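Local coordinates for outer membrane protein (Bartonella henselae, PDB 2FI9) that is of unknown function but belongs to the DUF498/DUF598 family and may be associated with the outer membrane, at residues R15-A20 / V112-D117; E57-V62 / A121-A126; E70-G75 / V89-K94. All coordinates share one frame; numbering follows the deposited sequence.

Contact 1 of 3, residues R15-A20 / V112-D117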
loop_
_atom_site.group_PDB
_atom_site.type_symbol
_atom_site.label_atom_id
_atom_site.label_comp_id
_atom_site.label_asym_id
_atom_site.label_seq_id
_atom_site.Cartn_x
_atom_site.Cartn_y
_atom_site.Cartn_z
ATOM N N ARG A 15 -9.993 0.116 5.903
ATOM C CA ARG A 15 -8.692 0.719 6.220
ATOM C C ARG A 15 -8.608 1.064 7.702
ATOM O O ARG A 15 -9.618 1.371 8.321
ATOM C CB ARG A 15 -8.486 1.980 5.396
ATOM C CG ARG A 15 -8.226 1.697 3.930
ATOM C CD ARG A 15 -8.450 2.922 3.080
ATOM N NE ARG A 15 -9.852 3.348 3.099
ATOM C CZ ARG A 15 -10.301 4.434 2.481
ATOM N NH1 ARG A 15 -9.459 5.213 1.793
ATOM N NH2 ARG A 15 -11.589 4.740 2.543
ATOM N N ALA A 16 -7.401 1.029 8.255
ATOM C CA ALA A 16 -7.142 1.436 9.643
ATOM C C ALA A 16 -5.764 2.078 9.669
ATOM O O ALA A 16 -4.943 1.767 8.823
ATOM C CB ALA A 16 -7.160 0.221 10.565
ATOM N N PRO A 17 -5.489 2.961 10.646
ATOM C CA PRO A 17 -4.086 3.402 10.715
ATOM C C PRO A 17 -3.155 2.206 10.913
ATOM O O PRO A 17 -3.532 1.226 11.573
ATOM C CB PRO A 17 -4.044 4.311 11.951
ATOM C CG PRO A 17 -5.469 4.640 12.263
ATOM C CD PRO A 17 -6.351 3.604 11.644
ATOM N N ILE A 18 -1.966 2.281 10.328
ATOM C CA ILE A 18 -0.938 1.268 10.536
ATOM C C ILE A 18 -0.100 1.745 11.723
ATOM O O ILE A 18 0.613 2.756 11.625
ATOM C CB ILE A 18 -0.066 1.059 9.262
ATOM C CG1 ILE A 18 -0.918 0.678 8.046
ATOM C CG2 ILE A 18 1.046 0.025 9.503
ATOM C CD1 ILE A 18 -1.951 -0.405 8.269
ATOM N N ASP A 19 -0.204 1.017 12.834
ATOM C CA ASP A 19 0.401 1.426 14.105
ATOM C C ASP A 19 1.897 1.126 14.233
ATOM O O ASP A 19 2.564 1.701 15.091
ATOM C CB ASP A 19 -0.374 0.822 15.282
ATOM C CG ASP A 19 -1.831 1.238 15.275
ATOM O OD1 ASP A 19 -2.112 2.401 14.920
ATOM O OD2 ASP A 19 -2.698 0.410 15.603
ATOM N N ALA A 20 2.413 0.229 13.392
ATOM C CA ALA A 20 3.825 -0.141 13.429
ATOM C C ALA A 20 4.232 -0.848 12.149
ATOM O O ALA A 20 3.389 -1.422 11.453
ATOM C CB ALA A 20 4.128 -1.018 14.629
ATOM N N VAL A 112 -1.702 9.754 7.755
ATOM C CA VAL A 112 -2.086 11.156 7.731
ATOM C C VAL A 112 -3.246 11.367 6.756
ATOM O O VAL A 112 -4.276 11.947 7.125
ATOM C CB VAL A 112 -0.873 12.071 7.389
ATOM C CG1 VAL A 112 -1.344 13.440 6.905
ATOM C CG2 VAL A 112 0.044 12.216 8.613
ATOM N N LEU A 113 -3.099 10.861 5.535
ATOM C CA LEU A 113 -4.136 11.000 4.520
ATOM C C LEU A 113 -5.425 10.266 4.888
ATOM O O LEU A 113 -6.534 10.751 4.601
ATOM C CB LEU A 113 -3.631 10.522 3.159
ATOM C CG LEU A 113 -2.493 11.322 2.520
ATOM C CD1 LEU A 113 -2.049 10.605 1.275
ATOM C CD2 LEU A 113 -2.955 12.733 2.185
ATOM N N LEU A 114 -5.281 9.105 5.521
ATOM C CA LEU A 114 -6.444 8.368 6.032
ATOM C C LEU A 114 -7.247 9.201 7.049
ATOM O O LEU A 114 -8.481 9.288 6.974
ATOM C CB LEU A 114 -6.010 7.026 6.640
ATOM C CG LEU A 114 -7.178 6.145 7.092
ATOM C CD1 LEU A 114 -8.038 5.725 5.892
ATOM C CD2 LEU A 114 -6.645 4.943 7.842
ATOM N N ALA A 115 -6.530 9.831 7.978
ATOM C CA ALA A 115 -7.124 10.708 8.986
ATOM C C ALA A 115 -7.843 11.915 8.372
ATOM O O ALA A 115 -8.782 12.452 8.962
ATOM C CB ALA A 115 -6.055 11.176 9.975
ATOM N N GLU A 116 -7.382 12.342 7.201
ATOM C CA GLU A 116 -8.002 13.438 6.461
ATOM C C GLU A 116 -9.178 12.975 5.584
ATOM O O GLU A 116 -9.715 13.769 4.812
ATOM C CB GLU A 116 -6.960 14.112 5.559
ATOM C CG GLU A 116 -5.988 15.040 6.251
ATOM C CD GLU A 116 -4.904 15.567 5.304
ATOM O OE1 GLU A 116 -5.027 15.435 4.046
ATOM O OE2 GLU A 116 -3.912 16.111 5.838
ATOM N N ASP A 117 -9.556 11.701 5.686
ATOM C CA ASP A 117 -10.636 11.122 4.874
ATOM C C ASP A 117 -10.403 11.188 3.366
ATOM O O ASP A 117 -11.349 11.313 2.592
ATOM C CB ASP A 117 -11.995 11.763 5.216
ATOM C CG ASP A 117 -12.364 11.608 6.682
ATOM O OD1 ASP A 117 -12.292 10.475 7.212
ATOM O OD2 ASP A 117 -12.726 12.630 7.309
#
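Leu114, the residue on which Arg15, Ala16 and Pro17 all rest, takes the N-H of Asp117 on its carbonyl oxygen, with Leu114 O and Asp117 N 2.9 Å apart. This bond belongs to the Schellman motif that ends helix 103-115; Asp117 turns the chain with positive phi (60°), and the N-H of Arg118 goes back to the oxygen of Leu113. With CG anti to the backbone N (chi1 -175°), the isobutyl group of Leu114 is carried out toward residues 15-17 and its two methyls divide the work. CD1 lies over one face of the Arg15 guanidinium and also meets the aliphatic part of that side chain, 3.8 Å from Arg15 CB. An arginine suits this place because its methylene chain can pack on a leucine while its polar end travels on: NH1 is hydrogen-bonded to the carbonyl oxygen of Val120. One helical turn before Leu114, Asn111 receives the backbone N-H of Ile18 on its OD1, tying the chain to the helix where it enters strand 18-22. Leu114 CD2 sits against the peptide between Ala16 and Pro17, 3.5 Å from Ala16 C and 4.0 Å from Pro17 CD.

Contact 2 of 3, residues E57-V62 / A121-A126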
loop_
_atom_site.group_PDB
_atom_site.type_symbol
_atom_site.label_atom_id
_atom_site.label_comp_id
_atom_site.label_asym_id
_atom_site.label_seq_id
_atom_site.Cartn_x
_atom_site.Cartn_y
_atom_site.Cartn_z
ATOM N N GLU A 57 0.267 -8.104 -10.611
ATOM C CA GLU A 57 -0.547 -8.835 -9.628
ATOM C C GLU A 57 -0.664 -8.116 -8.283
ATOM O O GLU A 57 -1.756 -8.023 -7.695
ATOM C CB GLU A 57 0.059 -10.202 -9.358
ATOM C CG GLU A 57 -0.511 -11.321 -10.184
ATOM C CD GLU A 57 -0.378 -12.667 -9.475
ATOM O OE1 GLU A 57 -0.590 -13.708 -10.140
ATOM O OE2 GLU A 57 -0.056 -12.686 -8.259
ATOM N N ASP A 58 0.463 -7.628 -7.781
ATOM C CA ASP A 58 0.483 -6.929 -6.502
ATOM C C ASP A 58 -0.559 -5.827 -6.402
ATOM O O ASP A 58 -1.126 -5.598 -5.323
ATOM C CB ASP A 58 1.866 -6.354 -6.213
ATOM C CG ASP A 58 2.873 -7.421 -5.903
ATOM O OD1 ASP A 58 2.457 -8.561 -5.609
ATOM O OD2 ASP A 58 4.081 -7.135 -5.958
ATOM N N ILE A 59 -0.791 -5.137 -7.517
ATOM C CA ILE A 59 -1.664 -3.967 -7.508
ATOM C C ILE A 59 -3.069 -4.261 -8.075
ATOM O O ILE A 59 -3.909 -3.365 -8.178
ATOM C CB ILE A 59 -1.015 -2.744 -8.236
ATOM C CG1 ILE A 59 -0.852 -3.013 -9.739
ATOM C CG2 ILE A 59 0.327 -2.374 -7.588
ATOM C CD1 ILE A 59 -0.792 -1.741 -10.585
ATOM N N SER A 60 -3.311 -5.517 -8.422
ATOM C CA SER A 60 -4.582 -5.920 -9.027
ATOM C C SER A 60 -5.822 -5.524 -8.208
ATOM O O SER A 60 -6.823 -5.111 -8.777
ATOM C CB SER A 60 -4.591 -7.425 -9.316
ATOM O OG SER A 60 -4.352 -8.163 -8.132
ATOM N N ARG A 61 -5.748 -5.614 -6.880
ATOM C CA ARG A 61 -6.891 -5.223 -6.049
ATOM C C ARG A 61 -7.134 -3.714 -6.076
ATOM O O ARG A 61 -8.295 -3.258 -5.990
ATOM C CB ARG A 61 -6.722 -5.700 -4.610
ATOM C CG ARG A 61 -7.142 -7.135 -4.380
ATOM C CD ARG A 61 -7.088 -7.453 -2.886
ATOM N NE ARG A 61 -7.424 -8.843 -2.585
ATOM C CZ ARG A 61 -8.666 -9.311 -2.427
ATOM N NH1 ARG A 61 -9.725 -8.513 -2.550
ATOM N NH2 ARG A 61 -8.855 -10.592 -2.134
ATOM N N VAL A 62 -6.040 -2.953 -6.183
ATOM C CA VAL A 62 -6.112 -1.503 -6.306
ATOM C C VAL A 62 -6.805 -1.130 -7.612
ATOM O O VAL A 62 -7.731 -0.318 -7.616
ATOM C CB VAL A 62 -4.717 -0.851 -6.239
ATOM C CG1 VAL A 62 -4.780 0.630 -6.597
ATOM C CG2 VAL A 62 -4.148 -1.014 -4.872
ATOM N N ALA A 121 -5.029 4.663 -0.708
ATOM C CA ALA A 121 -4.699 3.255 -0.629
ATOM C C ALA A 121 -3.202 3.169 -0.419
ATOM O O ALA A 121 -2.476 4.105 -0.744
ATOM C CB ALA A 121 -5.102 2.522 -1.932
ATOM N N ALA A 122 -2.733 2.046 0.110
ATOM C CA ALA A 122 -1.296 1.819 0.267
ATOM C C ALA A 122 -0.929 0.383 -0.076
ATOM O O ALA A 122 -1.661 -0.548 0.262
ATOM C CB ALA A 122 -0.870 2.136 1.695
ATOM N N LEU A 123 0.204 0.209 -0.758
ATOM C CA LEU A 123 0.799 -1.088 -0.948
ATOM C C LEU A 123 2.096 -1.034 -0.181
ATOM O O LEU A 123 2.937 -0.188 -0.462
ATOM C CB LEU A 123 1.079 -1.326 -2.433
ATOM C CG LEU A 123 1.819 -2.615 -2.802
ATOM C CD1 LEU A 123 1.143 -3.839 -2.245
ATOM C CD2 LEU A 123 1.948 -2.754 -4.336
ATOM N N LEU A 124 2.272 -1.920 0.790
ATOM C CA LEU A 124 3.405 -1.773 1.698
ATOM C C LEU A 124 4.274 -3.022 1.747
ATOM O O LEU A 124 3.835 -4.051 2.261
ATOM C CB LEU A 124 2.909 -1.405 3.103
ATOM C CG LEU A 124 1.973 -0.190 3.209
ATOM C CD1 LEU A 124 1.282 -0.110 4.554
ATOM C CD2 LEU A 124 2.711 1.123 2.957
ATOM N N PHE A 125 5.499 -2.929 1.226
ATOM C CA PHE A 125 6.460 -4.014 1.369
ATOM C C PHE A 125 6.964 -4.043 2.792
ATOM O O PHE A 125 7.459 -3.048 3.292
ATOM C CB PHE A 125 7.627 -3.839 0.424
ATOM C CG PHE A 125 8.632 -4.963 0.472
ATOM C CD1 PHE A 125 8.332 -6.208 -0.075
ATOM C CD2 PHE A 125 9.896 -4.761 1.024
ATOM C CE1 PHE A 125 9.261 -7.237 -0.050
ATOM C CE2 PHE A 125 10.852 -5.793 1.030
ATOM C CZ PHE A 125 10.531 -7.026 0.500
ATOM N N ALA A 126 6.839 -5.198 3.432
ATOM C CA ALA A 126 7.217 -5.346 4.834
ATOM C C ALA A 126 8.724 -5.365 4.943
ATOM O O ALA A 126 9.379 -6.164 4.292
ATOM C CB ALA A 126 6.659 -6.623 5.382
#
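Leu123 rises from strand 120-124 toward residues 57-62 and, with Val62 and Asp58, buries most of the surface of this contact. Val62 points toward the strand, its CG2 coming no closer than 4.7 Å to Ala121 CB, and also packs on Ile38 and Ile40. The methylene of Asp58 faces the leucine, with Asp58 CB 4.1 Å from Leu123 CD2, so the aspartate offers its apolar part to the apolar neighbour; its carboxylate is used elsewhere, OD2 accepting the backbone N-H of Thr55. All this lies on one face of the mixed five-stranded sheet of an alpha/beta fold, in which strand 120-124 is flanked by strands 36-40 and 71-75. The nearest approach belongs to the same leucine methyl, Leu123 CD2 lying 3.7 Å from Ile59 CG2, and the two side chains cross at about a right angle. Ile59 presents this branch because CG2 stands anti to its carbonyl carbon, whereas CG1 takes the crowded position between N and C (chi1 66°) and the longer arm runs away from the strand. Glu57 O accepts two donors from Ser60, the backbone N at 3.0 Å and OG at 2.6 Å, the hydroxyl approaching in the carbonyl plane.

Contact 3 of 3, residues E70-G75 / V89-K94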
loop_
_atom_site.group_PDB
_atom_site.type_symbol
_atom_site.label_atom_id
_atom_site.label_comp_id
_atom_site.label_asym_id
_atom_site.label_seq_id
_atom_site.Cartn_x
_atom_site.Cartn_y
_atom_site.Cartn_z
ATOM N N GLU A 70 -8.320 7.402 -5.116
ATOM C CA GLU A 70 -7.716 8.516 -5.876
ATOM C C GLU A 70 -6.200 8.502 -5.817
ATOM O O GLU A 70 -5.527 8.947 -6.762
ATOM C CB GLU A 70 -8.180 9.869 -5.355
ATOM C CG GLU A 70 -9.663 10.146 -5.544
ATOM C CD GLU A 70 -9.948 11.629 -5.696
ATOM O OE1 GLU A 70 -9.299 12.275 -6.563
ATOM O OE2 GLU A 70 -10.818 12.149 -4.955
ATOM N N VAL A 71 -5.657 8.019 -4.707
ATOM C CA VAL A 71 -4.194 8.042 -4.519
ATOM C C VAL A 71 -3.683 6.726 -3.927
ATOM O O VAL A 71 -4.275 6.185 -2.982
ATOM C CB VAL A 71 -3.710 9.295 -3.692
ATOM C CG1 VAL A 71 -4.387 9.386 -2.363
ATOM C CG2 VAL A 71 -2.175 9.305 -3.503
ATOM N N LEU A 72 -2.628 6.195 -4.545
ATOM C CA LEU A 72 -1.953 5.017 -4.050
ATOM C C LEU A 72 -0.522 5.346 -3.594
ATOM O O LEU A 72 0.303 5.859 -4.383
ATOM C CB LEU A 72 -1.922 3.923 -5.126
ATOM C CG LEU A 72 -1.145 2.666 -4.712
ATOM C CD1 LEU A 72 -1.821 1.922 -3.550
ATOM C CD2 LEU A 72 -0.969 1.761 -5.907
ATOM N N LEU A 73 -0.232 5.051 -2.329
ATOM C CA LEU A 73 1.125 5.190 -1.816
ATOM C C LEU A 73 1.763 3.822 -1.920
ATOM O O LEU A 73 1.128 2.816 -1.592
ATOM C CB LEU A 73 1.112 5.663 -0.361
ATOM C CG LEU A 73 0.264 6.919 -0.129
ATOM C CD1 LEU A 73 0.077 7.188 1.350
ATOM C CD2 LEU A 73 0.910 8.118 -0.831
ATOM N N ILE A 74 2.998 3.777 -2.418
ATOM C CA ILE A 74 3.711 2.532 -2.548
ATOM C C ILE A 74 4.977 2.570 -1.704
ATOM O O ILE A 74 5.908 3.366 -1.956
ATOM C CB ILE A 74 4.025 2.229 -4.032
ATOM C CG1 ILE A 74 2.707 2.181 -4.818
ATOM C CG2 ILE A 74 4.775 0.899 -4.159
ATOM C CD1 ILE A 74 2.866 2.330 -6.311
ATOM N N GLY A 75 4.998 1.722 -0.682
ATOM C CA GLY A 75 6.148 1.613 0.218
ATOM C C GLY A 75 7.037 0.533 -0.348
ATOM O O GLY A 75 6.642 -0.646 -0.366
ATOM N N VAL A 89 1.617 2.903 -16.324
ATOM C CA VAL A 89 0.542 2.845 -17.326
ATOM C C VAL A 89 -0.798 2.362 -16.749
ATOM O O VAL A 89 -1.815 3.037 -16.905
ATOM C CB VAL A 89 0.954 1.975 -18.543
ATOM C CG1 VAL A 89 -0.181 1.845 -19.556
ATOM C CG2 VAL A 89 2.173 2.597 -19.222
ATOM N N LEU A 90 -0.803 1.196 -16.112
ATOM C CA LEU A 90 -2.037 0.641 -15.529
ATOM C C LEU A 90 -2.699 1.605 -14.538
ATOM O O LEU A 90 -3.920 1.821 -14.582
ATOM C CB LEU A 90 -1.732 -0.687 -14.840
ATOM C CG LEU A 90 -1.317 -1.864 -15.730
ATOM C CD1 LEU A 90 -0.598 -2.913 -14.888
ATOM C CD2 LEU A 90 -2.505 -2.457 -16.439
ATOM N N LEU A 91 -1.901 2.177 -13.638
ATOM C CA LEU A 91 -2.427 3.124 -12.643
ATOM C C LEU A 91 -2.973 4.386 -13.324
ATOM O O LEU A 91 -4.062 4.884 -12.989
ATOM C CB LEU A 91 -1.367 3.452 -11.600
ATOM C CG LEU A 91 -1.094 2.276 -10.654
ATOM C CD1 LEU A 91 0.253 2.428 -9.918
ATOM C CD2 LEU A 91 -2.312 2.040 -9.681
ATOM N N TRP A 92 -2.230 4.877 -14.318
ATOM C CA TRP A 92 -2.664 6.026 -15.100
ATOM C C TRP A 92 -4.007 5.785 -15.787
ATOM O O TRP A 92 -4.861 6.667 -15.790
ATOM C CB TRP A 92 -1.579 6.398 -16.133
ATOM C CG TRP A 92 -1.917 7.587 -16.984
ATOM C CD1 TRP A 92 -1.533 8.880 -16.773
ATOM C CD2 TRP A 92 -2.695 7.592 -18.189
ATOM N NE1 TRP A 92 -2.024 9.689 -17.763
ATOM C CE2 TRP A 92 -2.744 8.925 -18.646
ATOM C CE3 TRP A 92 -3.350 6.594 -18.930
ATOM C CZ2 TRP A 92 -3.421 9.293 -19.810
ATOM C CZ3 TRP A 92 -4.040 6.958 -20.085
ATOM C CH2 TRP A 92 -4.061 8.300 -20.519
ATOM N N GLU A 93 -4.184 4.593 -16.364
ATOM C CA GLU A 93 -5.427 4.219 -17.054
ATOM C C GLU A 93 -6.643 4.258 -16.137
ATOM O O GLU A 93 -7.761 4.405 -16.596
ATOM C CB GLU A 93 -5.332 2.802 -17.607
ATOM C CG GLU A 93 -4.328 2.593 -18.706
ATOM C CD GLU A 93 -4.241 1.134 -19.146
ATOM O OE1 GLU A 93 -4.868 0.253 -18.511
ATOM O OE2 GLU A 93 -3.540 0.864 -20.135
ATOM N N LYS A 94 -6.411 4.093 -14.838
ATOM C CA LYS A 94 -7.504 4.063 -13.860
ATOM C C LYS A 94 -7.578 5.380 -13.093
ATOM O O LYS A 94 -8.307 5.483 -12.105
ATOM C CB LYS A 94 -7.303 2.902 -12.889
ATOM C CG LYS A 94 -7.389 1.516 -13.516
ATOM C CD LYS A 94 -8.804 1.161 -13.885
ATOM C CE LYS A 94 -8.886 -0.225 -14.452
ATOM N NZ LYS A 94 -10.236 -0.433 -15.015
#
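Leu72, the second residue of strand 71-75, makes the closer of the two approaches to helix 85-93: its CD2 stands 4.0 Å from CD2 of Leu91. The two leucines cross at about a right angle, a methyl of one against a methyl of the other; Leu72 CA and Leu91 CA are 8.8 Å apart, and the two side chains span that distance. With CG anti to the backbone N (chi1 176°), Leu72 holds its fork above the sheet. Its second methyl, CD1, turns to the next strand and packs against Ala121 O. Leu73 points to the other face of the sheet, where it packs on Val120 and Met101, an apolar residue suiting this buried position. Ile74 returns to the side of Leu91. Its extended arm, chi2 162°, ends in a looser contact, with Ile74 CD1 4.5 Å from Leu91 CD1, and the residue also meets Leu83. Leu91 thus spreads its two methyls over alternate residues of the strand, CD2 on Leu72 and CD1 on Ile74; a leucine, forked at its end, can serve both. At Gly75 the strand ends, its N probably hydrogen-bonded to Leu123 O of the adjoining strand. No hydrogen bond joins strand and helix, and the contact is apolar and buried. It links the first two elements of a beta-alpha-beta unit, whose closing strand 97-101 runs parallel to 71-75 and reaches Leu72 and Leu91 through Ser98. Strand 120-124 lies along the other edge of 71-75, and helix 60-64 fills in beside helix 85-93, with Val62 against Leu72 and Leu63 against Leu91.

From the N terminus, residues 15-20 open contact 1 and residues 57-62 open contact 2 before either loop is complete. Residues 70-75 follow, and contact 3 is closed first, by residues 89-94, with only a short connection between. Residues 112-117 then close contact 1 and residues 121-126 close contact 2. Contacts 1 and 2 therefore cross, while contact 3 falls within both. Contact 1 ties the loop leading into the small antiparallel sheet to helix 103-115; contact 2 brings the residues entering helix 60-64, and contact 3 helix 85-93, onto neighbouring strands of the mixed sheet. Packing of Ile18 on Leu124 joins contacts 1 and 2, and of Leu113 on Leu73 joins contacts 1 and 3.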